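Mandelate racemase / muconate lactonizing enzyme, C-terminal domain protein (Pseudovibrio sp. JE062, PDB 4JHM) is of unknown specific function but belongs to the enolase superfamily, with an N-terminal capping domain and a C-terminal TIM-barrel-type domain. Local coordinates at residues G302-L311 against A331-I340. Sequence-based numbering, arbitrary orientation.
Sequences GYTLTQAANL and AFELASKTQI
The ring of Phe332 stands edge-on over one face of Tyr303, its CD1 above the middle of the tyrosine ring; centroids 5.0 Å apart and planes turned by 78° define a T-shaped (edge-to-face) pair. At the edge of the Tyr303 ring, near its plane, the model puts Leu334 CD1, though that placement is doubtful. Phe332 in turn carries Gly302 CA over one of its faces, toward the rim. The backbone directs Phe332 CB at Gly302 O, 3.2 Å away, and the first torsion, with CG anti to the carbonyl carbon, swings the ring over Gly302.

Gln307 reaches back from the first turn of the helix on an extended chain, and its NE2 donates to Gly302 O at 2.7 Å. NE2 sits 23° out of the plane of the Gly302 carbonyl, and the bond helps to orient the amide, whose plane is nearly perpendicular to the Phe332 ring. One residue past the N-cap Tyr303, Thr304 N donates to Phe332 O over 3.3 Å with an N-H...O angle of 138°, so the loop carbonyl serves an amide at the start of the helix.

Both segments belong to the barrel-type domain of this enolase-superfamily fold: helix 304-316 precedes strand 323-326, and residues 331-340 lie in the following loop. Tyr303 and Phe332 also touch Met55 of strand 50-58, so the aromatic pair adjoins the antiparallel sheet of the N-terminal region.

Farther along the helix the contact becomes apolar. Ile340 CD1 packs on Ala308 CB at 3.8 Å, while its other branch, CG2, meets Leu311 CD2 tip to tip at 4.0 Å. Phe323 of strand 323-326 touches Gln307, Leu311 and Ile340, and the Ile340 carbonyl accepts a hydrogen bond from Gln325 NE2.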
loop_
_atom_site.group_PDB
_atom_site.type_symbol
_atom_site.label_atom_id
_atom_site.label_comp_id
_atom_site.label_asym_id
_atom_site.label_seq_id
_atom_site.Cartn_x
_atom_site.Cartn_y
_atom_site.Cartn_z
ATOM N N GLY A 302 -6.793 -28.499 29.006
ATOM C CA GLY A 302 -6.253 -29.851 28.908
ATOM C C GLY A 302 -5.902 -30.443 30.260
ATOM O O GLY A 302 -6.424 -30.013 31.285
ATOM N N TYR A 303 -5.013 -31.429 30.258
ATOM C CA TYR A 303 -4.614 -32.111 31.481
ATOM C C TYR A 303 -3.589 -31.286 32.230
ATOM O O TYR A 303 -2.927 -30.441 31.636
ATOM C CB TYR A 303 -4.042 -33.483 31.154
ATOM C CG TYR A 303 -5.062 -34.421 30.566
ATOM C CD1 TYR A 303 -5.867 -35.200 31.386
ATOM C CD2 TYR A 303 -5.231 -34.519 29.194
ATOM C CE1 TYR A 303 -6.809 -36.061 30.853
ATOM C CE2 TYR A 303 -6.170 -35.375 28.653
ATOM C CZ TYR A 303 -6.954 -36.144 29.486
ATOM O OH TYR A 303 -7.883 -36.993 28.946
ATOM N N THR A 304 -3.449 -31.542 33.529
ATOM C CA THR A 304 -2.665 -30.665 34.402
ATOM C C THR A 304 -1.281 -30.330 33.842
ATOM O O THR A 304 -0.808 -29.198 33.986
ATOM C CB THR A 304 -2.527 -31.240 35.823
ATOM O OG1 THR A 304 -2.576 -32.667 35.767
ATOM C CG2 THR A 304 -3.658 -30.734 36.714
ATOM N N LEU A 305 -0.638 -31.301 33.199
ATOM C CA LEU A 305 0.647 -31.049 32.551
ATOM C C LEU A 305 0.511 -30.004 31.449
ATOM O O LEU A 305 1.310 -29.069 31.365
ATOM C CB LEU A 305 1.234 -32.340 31.982
ATOM C CG LEU A 305 2.196 -33.059 32.921
ATOM C CD1 LEU A 305 2.538 -34.439 32.384
ATOM C CD2 LEU A 305 3.454 -32.225 33.112
ATOM N N THR A 306 -0.496 -30.170 30.597
ATOM C CA THR A 306 -0.796 -29.165 29.585
ATOM C C THR A 306 -1.117 -27.835 30.263
ATOM O O THR A 306 -0.692 -26.777 29.808
ATOM C CB THR A 306 -1.991 -29.576 28.708
ATOM O OG1 THR A 306 -1.589 -30.591 27.780
ATOM C CG2 THR A 306 -2.522 -28.377 27.944
ATOM N N GLN A 307 -1.869 -27.900 31.357
ATOM C CA GLN A 307 -2.253 -26.702 32.085
ATOM C C GLN A 307 -1.030 -25.985 32.634
ATOM O O GLN A 307 -0.896 -24.778 32.485
ATOM C CB GLN A 307 -3.199 -27.057 33.236
ATOM C CG GLN A 307 -4.526 -27.652 32.795
ATOM C CD GLN A 307 -5.406 -28.049 33.964
ATOM O OE1 GLN A 307 -5.467 -27.347 34.973
ATOM N NE2 GLN A 307 -6.098 -29.174 33.832
ATOM N N ALA A 308 -0.135 -26.738 33.267
ATOM C CA ALA A 308 1.018 -26.160 33.959
ATOM C C ALA A 308 2.018 -25.526 32.993
ATOM O O ALA A 308 2.505 -24.421 33.229
ATOM C CB ALA A 308 1.707 -27.221 34.810
ATOM N N ALA A 309 2.313 -26.236 31.909
ATOM C CA ALA A 309 3.275 -25.774 30.911
ATOM C C ALA A 309 2.966 -24.356 30.455
ATOM O O ALA A 309 3.855 -23.511 30.389
ATOM C CB ALA A 309 3.280 -26.714 29.715
ATOM N N ASN A 310 1.698 -24.109 30.141
ATOM C CA ASN A 310 1.246 -22.793 29.709
ATOM C C ASN A 310 1.200 -21.807 30.870
ATOM O O ASN A 310 1.635 -20.659 30.748
ATOM C CB ASN A 310 -0.141 -22.895 29.070
ATOM C CG ASN A 310 -0.151 -23.763 27.821
ATOM O OD1 ASN A 310 0.303 -23.344 26.755
ATOM N ND2 ASN A 310 -0.683 -24.972 27.945
ATOM N N LEU A 311 0.669 -22.252 32.003
ATOM C CA LEU A 311 0.534 -21.376 33.156
ATOM C C LEU A 311 1.884 -20.759 33.513
ATOM O O LEU A 311 1.971 -19.577 33.856
ATOM C CB LEU A 311 -0.035 -22.142 34.352
ATOM C CG LEU A 311 -0.003 -21.404 35.695
ATOM C CD1 LEU A 311 -0.733 -20.072 35.625
ATOM C CD2 LEU A 311 -0.601 -22.270 36.791
ATOM N N ALA A 331 -11.910 -34.516 35.387
ATOM C CA ALA A 331 -11.581 -35.280 34.189
ATOM C C ALA A 331 -10.110 -35.111 33.809
ATOM O O ALA A 331 -9.411 -36.090 33.539
ATOM C CB ALA A 331 -12.481 -34.869 33.034
ATOM N N PHE A 332 -9.646 -33.865 33.803
ATOM C CA PHE A 332 -8.282 -33.550 33.387
ATOM C C PHE A 332 -7.276 -33.642 34.534
ATOM O O PHE A 332 -6.167 -33.121 34.441
ATOM C CB PHE A 332 -8.240 -32.154 32.768
ATOM C CG PHE A 332 -9.027 -32.037 31.499
ATOM C CD1 PHE A 332 -8.610 -32.692 30.350
ATOM C CD2 PHE A 332 -10.179 -31.273 31.447
ATOM C CE1 PHE A 332 -9.331 -32.594 29.178
ATOM C CE2 PHE A 332 -10.903 -31.168 30.272
ATOM C CZ PHE A 332 -10.478 -31.831 29.138
ATOM N N GLU A 333 -7.655 -34.306 35.616
ATOM C CA GLU A 333 -6.730 -34.512 36.720
ATOM C C GLU A 333 -6.286 -35.979 36.809
ATOM O O GLU A 333 -5.848 -36.439 37.863
ATOM C CB GLU A 333 -7.363 -34.033 38.030
ATOM C CG GLU A 333 -7.619 -32.530 38.063
ATOM C CD GLU A 333 -8.279 -32.058 39.348
ATOM O OE1 GLU A 333 -8.907 -32.881 40.040
ATOM O OE2 GLU A 333 -8.178 -30.855 39.666
ATOM N N LEU A 334 -6.375 -36.697 35.690
ATOM C CA LEU A 334 -5.970 -38.104 35.624
ATOM C C LEU A 334 -4.589 -38.366 36.224
ATOM O O LEU A 334 -3.625 -37.665 35.923
ATOM C CB LEU A 334 -5.977 -38.601 34.173
ATOM C CG LEU A 334 -7.143 -39.502 33.757
ATOM C CD1 LEU A 334 -8.414 -38.695 33.543
ATOM C CD2 LEU A 334 -6.788 -40.272 32.495
ATOM N N ALA A 335 -4.507 -39.387 37.071
ATOM C CA ALA A 335 -3.229 -39.864 37.605
ATOM C C ALA A 335 -2.309 -38.734 38.066
ATOM O O ALA A 335 -1.084 -38.853 37.989
ATOM C CB ALA A 335 -2.521 -40.714 36.562
ATOM N N SER A 336 -2.900 -37.649 38.552
ATOM C CA SER A 336 -2.124 -36.498 38.985
ATOM C C SER A 336 -2.212 -36.286 40.489
ATOM O O SER A 336 -3.299 -36.251 41.059
ATOM C CB SER A 336 -2.605 -35.237 38.281
ATOM O OG SER A 336 -1.741 -34.153 38.577
ATOM N N LYS A 337 -1.053 -36.128 41.119
ATOM C CA LYS A 337 -0.979 -35.787 42.529
ATOM C C LYS A 337 -1.022 -34.269 42.712
ATOM O O LYS A 337 -0.929 -33.767 43.831
ATOM C CB LYS A 337 0.307 -36.348 43.129
ATOM C CG LYS A 337 0.403 -37.862 43.066
ATOM C CD LYS A 337 1.784 -38.344 43.474
ATOM C CE LYS A 337 1.820 -39.856 43.624
ATOM N NZ LYS A 337 3.196 -40.398 43.466
ATOM N N THR A 338 -1.162 -33.547 41.604
ATOM C CA THR A 338 -1.190 -32.092 41.628
ATOM C C THR A 338 -2.534 -31.585 41.138
ATOM O O THR A 338 -3.119 -32.164 40.230
ATOM C CB THR A 338 -0.102 -31.506 40.714
ATOM O OG1 THR A 338 1.184 -31.993 41.123
ATOM C CG2 THR A 338 -0.120 -29.979 40.769
ATOM N N GLN A 339 -3.016 -30.494 41.727
ATOM C CA GLN A 339 -4.289 -29.912 41.311
ATOM C C GLN A 339 -4.196 -28.401 41.120
ATOM O O GLN A 339 -4.111 -27.642 42.082
ATOM C CB GLN A 339 -5.379 -30.239 42.327
ATOM C CG GLN A 339 -5.711 -31.719 42.406
ATOM C CD GLN A 339 -6.860 -32.007 43.351
ATOM O OE1 GLN A 339 -7.694 -32.867 43.081
ATOM N NE2 GLN A 339 -6.911 -31.282 44.465
ATOM N N ILE A 340 -4.219 -27.972 39.865
ATOM C CA ILE A 340 -4.249 -26.554 39.553
ATOM C C ILE A 340 -5.699 -26.104 39.430
ATOM O O ILE A 340 -6.267 -26.102 38.345
ATOM C CB ILE A 340 -3.483 -26.245 38.252
ATOM C CG1 ILE A 340 -2.022 -26.687 38.396
ATOM C CG2 ILE A 340 -3.560 -24.760 37.934
ATOM C CD1 ILE A 340 -1.169 -26.452 37.170
#